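Local atomic coordinates of Phthiocerol/phthiodiolone dimycocerosyl transferase (Mycobacterium tuberculosis, PDB entry 1Q9J), a protein that probably transfers mycocerosic acids from mycocerosic acid synthase onto phthiocerol, phthiodiolone and phenolphthiocerol, completing the synthesis of their dimycocerosate esters. Residues His123-Leu135 / Arg269-Asn283. Sequence-based numbering, arbitrary orientation.
Sequences HHCMADGHHGAVL and RFVLAPPVAPTEATN
His124 and Asn283 meet where the HHxxxDG motif of the CoA-dependent acyltransferase superfamily, here His123 to Gly129, is joined to the loop between strands 260-267 and 285-292. By similarity His124 is the proton acceptor and Asp128 organises the active site. The carboxamide of Asn283 turns its ND2 to His124 O, a bond of 2.7 Å that lies in the carbonyl plane and nearly in the amide plane, while its OD1 sits at the edge of the imidazole, 3.1 Å from His124 ND1. A short amide can thus touch both the main chain and the ring of one residue; Phe17 stacks on that ring from outside the pair.

Further along, Ala127 CA makes a CH...O contact with Thr282 O. Asp128 is the N-cap of helix 129-148: with CG between its own N and carbonyl carbon (chi1 48°), OD1 accepts from His131 N almost straight, at 173°. OD2 uses its syn lone pair for Arg269 NH1, 3.1 Å away, in a salt bridge whose carboxylate and guanidinium planes stand 87° apart. Leu284 N also binds OD2, and Asp267 pairs with NH1, so each charge has a second partner. The long arginine, extended from CG to NE, can also give NH2 to Pro278 O at 2.8 Å, tying the loop to itself.

On the helix, the His130 ring takes Pro278 CB over one face and Arg269 CD at its edge. The flat ring of His131 fills a slot between the two chains: Met126 O and the small CB of Ala127 lie over one face, and Thr279 CA sits over the centre of the opposite face, 3.6 Å from the ring centroid. One turn on, beta-branched Val134 sets CG2 against Pro278 CB at 3.4 Å and CG1 against Thr279 CG2.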
ATOM      1  N   HIS A 123       1.158 -11.072   3.633  1.00 38.27           N
ATOM      2  CA  HIS A 123       1.672 -10.428   4.815  1.00 38.69           C
ATOM      3  C   HIS A 123       2.583  -9.280   4.373  1.00 41.15           C
ATOM      4  O   HIS A 123       3.470  -9.457   3.525  1.00 39.01           O
ATOM      5  CB  HIS A 123       2.428 -11.425   5.669  1.00 34.29           C
ATOM      6  CG  HIS A 123       2.698 -10.924   7.046  1.00 36.17           C
ATOM      7  ND1 HIS A 123       1.881 -11.224   8.112  1.00 43.25           N
ATOM      8  CD2 HIS A 123       3.624 -10.046   7.506  1.00 37.23           C
ATOM      9  CE1 HIS A 123       2.285 -10.548   9.176  1.00 43.40           C
ATOM     10  NE2 HIS A 123       3.336  -9.826   8.830  1.00 40.95           N
ATOM     11  N   HIS A 124       2.364  -8.105   4.955  1.00 42.11           N
ATOM     12  CA  HIS A 124       3.126  -6.907   4.590  1.00 44.97           C
ATOM     13  C   HIS A 124       4.649  -6.957   4.813  1.00 43.79           C
ATOM     14  O   HIS A 124       5.391  -6.134   4.277  1.00 41.93           O
ATOM     15  CB  HIS A 124       2.539  -5.688   5.313  1.00 49.00           C
ATOM     16  CG  HIS A 124       2.707  -4.392   4.573  1.00 49.95           C
ATOM     17  ND1 HIS A 124       3.937  -3.901   4.192  1.00 49.01           N
ATOM     18  CD2 HIS A 124       1.802  -3.448   4.218  1.00 49.83           C
ATOM     19  CE1 HIS A 124       3.784  -2.712   3.641  1.00 50.42           C
ATOM     20  NE2 HIS A 124       2.496  -2.413   3.644  1.00 50.49           N
ATOM     21  N   CYS A 125       5.111  -7.930   5.581  1.00 38.32           N
ATOM     22  CA  CYS A 125       6.524  -8.036   5.828  1.00 35.43           C
ATOM     23  C   CYS A 125       7.195  -8.626   4.576  1.00 36.78           C
ATOM     24  O   CYS A 125       8.414  -8.707   4.473  1.00 36.66           O
ATOM     25  CB  CYS A 125       6.786  -8.921   7.060  1.00 35.62           C
ATOM     26  SG  CYS A 125       6.904 -10.738   6.705  1.00 41.45           S
ATOM     27  N   MET A 126       6.392  -9.027   3.610  1.00 39.07           N
ATOM     28  CA  MET A 126       6.959  -9.596   2.414  1.00 39.52           C
ATOM     29  C   MET A 126       6.838  -8.700   1.205  1.00 42.95           C
ATOM     30  O   MET A 126       7.370  -9.016   0.140  1.00 43.27           O
ATOM     31  CB  MET A 126       6.271 -10.911   2.132  1.00 45.04           C
ATOM     32  CG  MET A 126       6.477 -11.890   3.264  1.00 53.53           C
ATOM     33  SD  MET A 126       8.134 -12.622   3.200  1.00 55.84           S
ATOM     34  CE  MET A 126       7.890 -13.507   1.691  1.00 51.05           C
ATOM     35  N   ALA A 127       6.141  -7.583   1.347  1.00 39.32           N
ATOM     36  CA  ALA A 127       5.973  -6.716   0.205  1.00 39.31           C
ATOM     37  C   ALA A 127       5.227  -5.454   0.545  1.00 41.93           C
ATOM     38  O   ALA A 127       4.309  -5.463   1.361  1.00 48.46           O
ATOM     39  CB  ALA A 127       5.238  -7.458  -0.888  1.00 29.25           C
ATOM     40  N   ASP A 128       5.656  -4.356  -0.055  1.00 39.72           N
ATOM     41  CA  ASP A 128       4.958  -3.120   0.143  1.00 41.24           C
ATOM     42  C   ASP A 128       3.990  -3.055  -1.033  1.00 42.36           C
ATOM     43  O   ASP A 128       3.876  -4.007  -1.816  1.00 42.25           O
ATOM     44  CB  ASP A 128       5.920  -1.923   0.160  1.00 44.28           C
ATOM     45  CG  ASP A 128       6.922  -1.923  -1.007  1.00 48.98           C
ATOM     46  OD1 ASP A 128       6.510  -2.082  -2.192  1.00 43.61           O
ATOM     47  OD2 ASP A 128       8.134  -1.732  -0.732  1.00 49.37           O
ATOM     48  N   GLY A 129       3.303  -1.932  -1.176  1.00 41.60           N
ATOM     49  CA  GLY A 129       2.344  -1.807  -2.252  1.00 39.96           C
ATOM     50  C   GLY A 129       2.869  -2.155  -3.620  1.00 42.77           C
ATOM     51  O   GLY A 129       2.208  -2.859  -4.377  1.00 42.65           O
ATOM     52  N   HIS A 130       4.054  -1.649  -3.945  1.00 49.24           N
ATOM     53  CA  HIS A 130       4.661  -1.883  -5.258  1.00 51.14           C
ATOM     54  C   HIS A 130       5.015  -3.369  -5.472  1.00 46.63           C
ATOM     55  O   HIS A 130       4.619  -3.975  -6.476  1.00 42.60           O
ATOM     56  CB  HIS A 130       5.899  -0.974  -5.406  1.00 57.13           C
ATOM     57  CG  HIS A 130       6.533  -1.011  -6.763  1.00 67.57           C
ATOM     58  ND1 HIS A 130       5.800  -1.131  -7.924  1.00 76.70           N
ATOM     59  CD2 HIS A 130       7.830  -0.938  -7.142  1.00 68.90           C
ATOM     60  CE1 HIS A 130       6.621  -1.134  -8.962  1.00 76.99           C
ATOM     61  NE2 HIS A 130       7.857  -1.017  -8.514  1.00 76.63           N
ATOM     62  N   HIS A 131       5.754  -3.945  -4.525  1.00 41.26           N
ATOM     63  CA  HIS A 131       6.153  -5.343  -4.591  1.00 39.28           C
ATOM     64  C   HIS A 131       4.904  -6.231  -4.753  1.00 42.69           C
ATOM     65  O   HIS A 131       4.857  -7.103  -5.630  1.00 43.16           O
ATOM     66  CB  HIS A 131       6.909  -5.695  -3.313  1.00 34.37           C
ATOM     67  CG  HIS A 131       7.513  -7.068  -3.314  1.00 35.37           C
ATOM     68  ND1 HIS A 131       6.944  -8.132  -3.971  1.00 37.53           N
ATOM     69  CD2 HIS A 131       8.596  -7.560  -2.667  1.00 34.93           C
ATOM     70  CE1 HIS A 131       7.650  -9.228  -3.729  1.00 40.77           C
ATOM     71  NE2 HIS A 131       8.656  -8.907  -2.941  1.00 37.37           N
ATOM     72  N   GLY A 132       3.883  -5.977  -3.937  1.00 41.44           N
ATOM     73  CA  GLY A 132       2.661  -6.759  -4.014  1.00 39.41           C
ATOM     74  C   GLY A 132       1.943  -6.630  -5.340  1.00 39.78           C
ATOM     75  O   GLY A 132       1.540  -7.621  -5.937  1.00 43.10           O
ATOM     76  N   ALA A 133       1.772  -5.398  -5.795  1.00 41.30           N
ATOM     77  CA  ALA A 133       1.104  -5.142  -7.067  1.00 40.96           C
ATOM     78  C   ALA A 133       1.794  -5.955  -8.167  1.00 42.68           C
ATOM     79  O   ALA A 133       1.131  -6.541  -9.033  1.00 43.30           O
ATOM     80  CB  ALA A 133       1.170  -3.655  -7.389  1.00 39.94           C
ATOM     81  N   VAL A 134       3.125  -5.987  -8.133  1.00 40.19           N
ATOM     82  CA  VAL A 134       3.886  -6.742  -9.121  1.00 39.87           C
ATOM     83  C   VAL A 134       3.509  -8.227  -9.089  1.00 38.34           C
ATOM     84  O   VAL A 134       3.408  -8.868 -10.130  1.00 37.57           O
ATOM     85  CB  VAL A 134       5.419  -6.578  -8.898  1.00 38.62           C
ATOM     86  CG1 VAL A 134       6.180  -7.617  -9.716  1.00 31.63           C
ATOM     87  CG2 VAL A 134       5.862  -5.184  -9.299  1.00 29.39           C
ATOM     88  N   LEU A 135       3.308  -8.760  -7.886  1.00 37.67           N
ATOM     89  CA  LEU A 135       2.924 -10.160  -7.705  1.00 38.67           C
ATOM     90  C   LEU A 135       1.535 -10.376  -8.307  1.00 38.09           C
ATOM     91  O   LEU A 135       1.336 -11.238  -9.171  1.00 41.28           O
ATOM     92  CB  LEU A 135       2.913 -10.519  -6.210  1.00 34.61           C
ATOM     93  CG  LEU A 135       4.286 -10.460  -5.546  1.00 33.82           C
ATOM     94  CD1 LEU A 135       4.167 -10.622  -4.041  1.00 34.03           C
ATOM     95  CD2 LEU A 135       5.187 -11.522  -6.142  1.00 24.54           C
ATOM     96  N   ARG A 269      13.115   2.697  -4.751  1.00 46.55           N
ATOM     97  CA  ARG A 269      13.570   1.877  -5.867  1.00 46.72           C
ATOM     98  C   ARG A 269      14.055   2.715  -7.050  1.00 47.09           C
ATOM     99  O   ARG A 269      15.002   2.322  -7.727  1.00 45.74           O
ATOM    100  CB  ARG A 269      12.454   0.940  -6.327  1.00 45.81           C
ATOM    101  CG  ARG A 269      12.166  -0.210  -5.378  1.00 47.60           C
ATOM    102  CD  ARG A 269      10.948  -1.029  -5.858  1.00 47.74           C
ATOM    103  NE  ARG A 269      10.687  -2.212  -5.029  1.00 48.68           N
ATOM    104  CZ  ARG A 269      10.143  -2.195  -3.810  1.00 48.71           C
ATOM    105  NH1 ARG A 269       9.776  -1.055  -3.240  1.00 46.45           N
ATOM    106  NH2 ARG A 269       9.975  -3.332  -3.143  1.00 46.47           N
ATOM    107  N   PHE A 270      13.425   3.862  -7.298  1.00 49.66           N
ATOM    108  CA  PHE A 270      13.838   4.725  -8.400  1.00 51.61           C
ATOM    109  C   PHE A 270      14.698   5.884  -7.919  1.00 50.01           C
ATOM    110  O   PHE A 270      15.148   6.707  -8.713  1.00 54.07           O
ATOM    111  CB  PHE A 270      12.625   5.285  -9.118  1.00 53.68           C
ATOM    112  CG  PHE A 270      11.435   4.384  -9.078  1.00 60.73           C
ATOM    113  CD1 PHE A 270      10.616   4.350  -7.951  1.00 61.66           C
ATOM    114  CD2 PHE A 270      11.120   3.568 -10.169  1.00 60.89           C
ATOM    115  CE1 PHE A 270       9.499   3.517  -7.914  1.00 64.12           C
ATOM    116  CE2 PHE A 270      10.002   2.731 -10.141  1.00 61.48           C
ATOM    117  CZ  PHE A 270       9.186   2.702  -9.015  1.00 60.87           C
ATOM    118  N   VAL A 271      14.918   5.931  -6.614  1.00 43.81           N
ATOM    119  CA  VAL A 271      15.718   6.965  -6.002  1.00 40.55           C
ATOM    120  C   VAL A 271      17.186   6.542  -5.825  1.00 43.29           C
ATOM    121  O   VAL A 271      18.100   7.129  -6.413  1.00 42.91           O
ATOM    122  CB  VAL A 271      15.095   7.358  -4.636  1.00 34.58           C
ATOM    123  CG1 VAL A 271      16.111   8.063  -3.764  1.00 30.49           C
ATOM    124  CG2 VAL A 271      13.887   8.272  -4.869  1.00 30.63           C
ATOM    125  N   LEU A 272      17.389   5.505  -5.021  1.00 43.94           N
ATOM    126  CA  LEU A 272      18.703   4.974  -4.701  1.00 43.96           C
ATOM    127  C   LEU A 272      19.627   4.627  -5.853  1.00 47.38           C
ATOM    128  O   LEU A 272      19.235   4.579  -7.012  1.00 49.38           O
ATOM    129  CB  LEU A 272      18.562   3.726  -3.843  1.00 47.77           C
ATOM    130  CG  LEU A 272      17.801   3.846  -2.533  1.00 50.47           C
ATOM    131  CD1 LEU A 272      17.869   2.504  -1.837  1.00 48.78           C
ATOM    132  CD2 LEU A 272      18.397   4.937  -1.658  1.00 52.89           C
ATOM    133  N   ALA A 273      20.869   4.354  -5.454  1.00 50.81           N
ATOM    134  CA  ALA A 273      21.991   3.978  -6.306  1.00 50.16           C
ATOM    135  C   ALA A 273      21.538   2.894  -7.271  1.00 52.72           C
ATOM    136  O   ALA A 273      20.373   2.902  -7.680  1.00 60.95           O
ATOM    137  CB  ALA A 273      23.137   3.491  -5.446  1.00 45.58           C
ATOM    138  N   PRO A 274      22.424   1.927  -7.627  1.00 47.44           N
ATOM    139  CA  PRO A 274      21.861   0.951  -8.570  1.00 36.33           C
ATOM    140  C   PRO A 274      20.427   0.679  -8.151  1.00 36.42           C
ATOM    141  O   PRO A 274      20.144   0.289  -7.015  1.00 34.90           O
ATOM    142  CB  PRO A 274      22.780  -0.255  -8.427  1.00 30.95           C
ATOM    143  CG  PRO A 274      23.287  -0.131  -7.041  1.00 36.04           C
ATOM    144  CD  PRO A 274      23.569   1.331  -6.914  1.00 40.06           C
ATOM    145  N   PRO A 275      19.491   0.988  -9.049  1.00 37.29           N
ATOM    146  CA  PRO A 275      18.067   0.795  -8.805  1.00 38.11           C
ATOM    147  C   PRO A 275      17.799  -0.587  -8.239  1.00 37.15           C
ATOM    148  O   PRO A 275      18.597  -1.506  -8.411  1.00 39.25           O
ATOM    149  CB  PRO A 275      17.441   1.020 -10.184  1.00 38.07           C
ATOM    150  CG  PRO A 275      18.580   0.816 -11.136  1.00 40.69           C
ATOM    151  CD  PRO A 275      19.722   1.448 -10.421  1.00 38.91           C
ATOM    152  N   VAL A 276      16.691  -0.708  -7.528  1.00 38.05           N
ATOM    153  CA  VAL A 276      16.285  -1.957  -6.926  1.00 35.99           C
ATOM    154  C   VAL A 276      15.017  -2.339  -7.638  1.00 38.55           C
ATOM    155  O   VAL A 276      14.237  -1.455  -8.021  1.00 38.67           O
ATOM    156  CB  VAL A 276      16.018  -1.767  -5.441  1.00 36.12           C
ATOM    157  CG1 VAL A 276      15.554  -3.067  -4.837  1.00 38.17           C
ATOM    158  CG2 VAL A 276      17.295  -1.265  -4.757  1.00 27.00           C
ATOM    159  N   ALA A 277      14.816  -3.625  -7.891  1.00 34.15           N
ATOM    160  CA  ALA A 277      13.590  -4.017  -8.578  1.00 35.17           C
ATOM    161  C   ALA A 277      12.476  -4.269  -7.577  1.00 39.34           C
ATOM    162  O   ALA A 277      12.727  -4.582  -6.417  1.00 43.07           O
ATOM    163  CB  ALA A 277      13.840  -5.242  -9.408  1.00 24.97           C
ATOM    164  N   PRO A 278      11.226  -4.130  -8.008  1.00 39.50           N
ATOM    165  CA  PRO A 278      10.109  -4.346  -7.099  1.00 43.45           C
ATOM    166  C   PRO A 278      10.114  -5.582  -6.193  1.00 44.45           C
ATOM    167  O   PRO A 278       9.782  -5.471  -5.015  1.00 48.23           O
ATOM    168  CB  PRO A 278       8.895  -4.263  -8.029  1.00 45.35           C
ATOM    169  CG  PRO A 278       9.463  -4.636  -9.358  1.00 41.47           C
ATOM    170  CD  PRO A 278      10.751  -3.916  -9.377  1.00 39.75           C
ATOM    171  N   THR A 279      10.490  -6.753  -6.700  1.00 43.66           N
ATOM    172  CA  THR A 279      10.493  -7.943  -5.834  1.00 40.69           C
ATOM    173  C   THR A 279      11.874  -8.180  -5.266  1.00 39.02           C
ATOM    174  O   THR A 279      12.100  -9.146  -4.542  1.00 39.55           O
ATOM    175  CB  THR A 279      10.118  -9.223  -6.576  1.00 40.97           C
ATOM    176  OG1 THR A 279      11.261  -9.687  -7.300  1.00 49.19           O
ATOM    177  CG2 THR A 279       8.981  -8.978  -7.533  1.00 36.87           C
ATOM    178  N   GLU A 280      12.807  -7.305  -5.611  1.00 40.21           N
ATOM    179  CA  GLU A 280      14.163  -7.454  -5.112  1.00 40.49           C
ATOM    180  C   GLU A 280      14.206  -7.148  -3.612  1.00 40.56           C
ATOM    181  O   GLU A 280      14.990  -7.741  -2.855  1.00 41.23           O
ATOM    182  CB  GLU A 280      15.103  -6.559  -5.913  1.00 39.78           C
ATOM    183  CG  GLU A 280      16.477  -6.399  -5.319  1.00 43.99           C
ATOM    184  CD  GLU A 280      17.377  -5.500  -6.152  1.00 51.33           C
ATOM    185  OE1 GLU A 280      16.859  -4.740  -7.011  1.00 50.15           O
ATOM    186  OE2 GLU A 280      18.614  -5.547  -5.929  1.00 53.99           O
ATOM    187  N   ALA A 281      13.352  -6.225  -3.185  1.00 35.86           N
ATOM    188  CA  ALA A 281      13.253  -5.885  -1.770  1.00 39.23           C
ATOM    189  C   ALA A 281      11.825  -6.117  -1.248  1.00 41.42           C
ATOM    190  O   ALA A 281      10.845  -6.086  -2.009  1.00 39.47           O
ATOM    191  CB  ALA A 281      13.657  -4.427  -1.540  1.00 34.18           C
ATOM    192  N   THR A 282      11.728  -6.338   0.061  1.00 42.53           N
ATOM    193  CA  THR A 282      10.456  -6.560   0.748  1.00 40.68           C
ATOM    194  C   THR A 282       9.672  -5.265   0.771  1.00 39.41           C
ATOM    195  O   THR A 282       8.635  -5.099   0.126  1.00 36.85           O
ATOM    196  CB  THR A 282      10.691  -6.971   2.210  1.00 37.27           C
ATOM    197  OG1 THR A 282      11.146  -8.327   2.269  1.00 42.37           O
ATOM    198  CG2 THR A 282       9.426  -6.855   2.983  1.00 49.14           C
ATOM    199  N   ASN A 283      10.198  -4.343   1.552  1.00 40.96           N
ATOM    200  CA  ASN A 283       9.581  -3.051   1.711  1.00 40.33           C
ATOM    201  C   ASN A 283      10.664  -1.983   1.507  1.00 41.18           C
ATOM    202  O   ASN A 283      11.649  -1.932   2.240  1.00 41.75           O
ATOM    203  CB  ASN A 283       8.954  -2.994   3.115  1.00 39.15           C
ATOM    204  CG  ASN A 283       7.705  -3.875   3.240  1.00 42.05           C
ATOM    205  OD1 ASN A 283       6.658  -3.567   2.648  1.00 43.74           O
ATOM    206  ND2 ASN A 283       7.812  -4.978   4.003  1.00 30.17           N
TER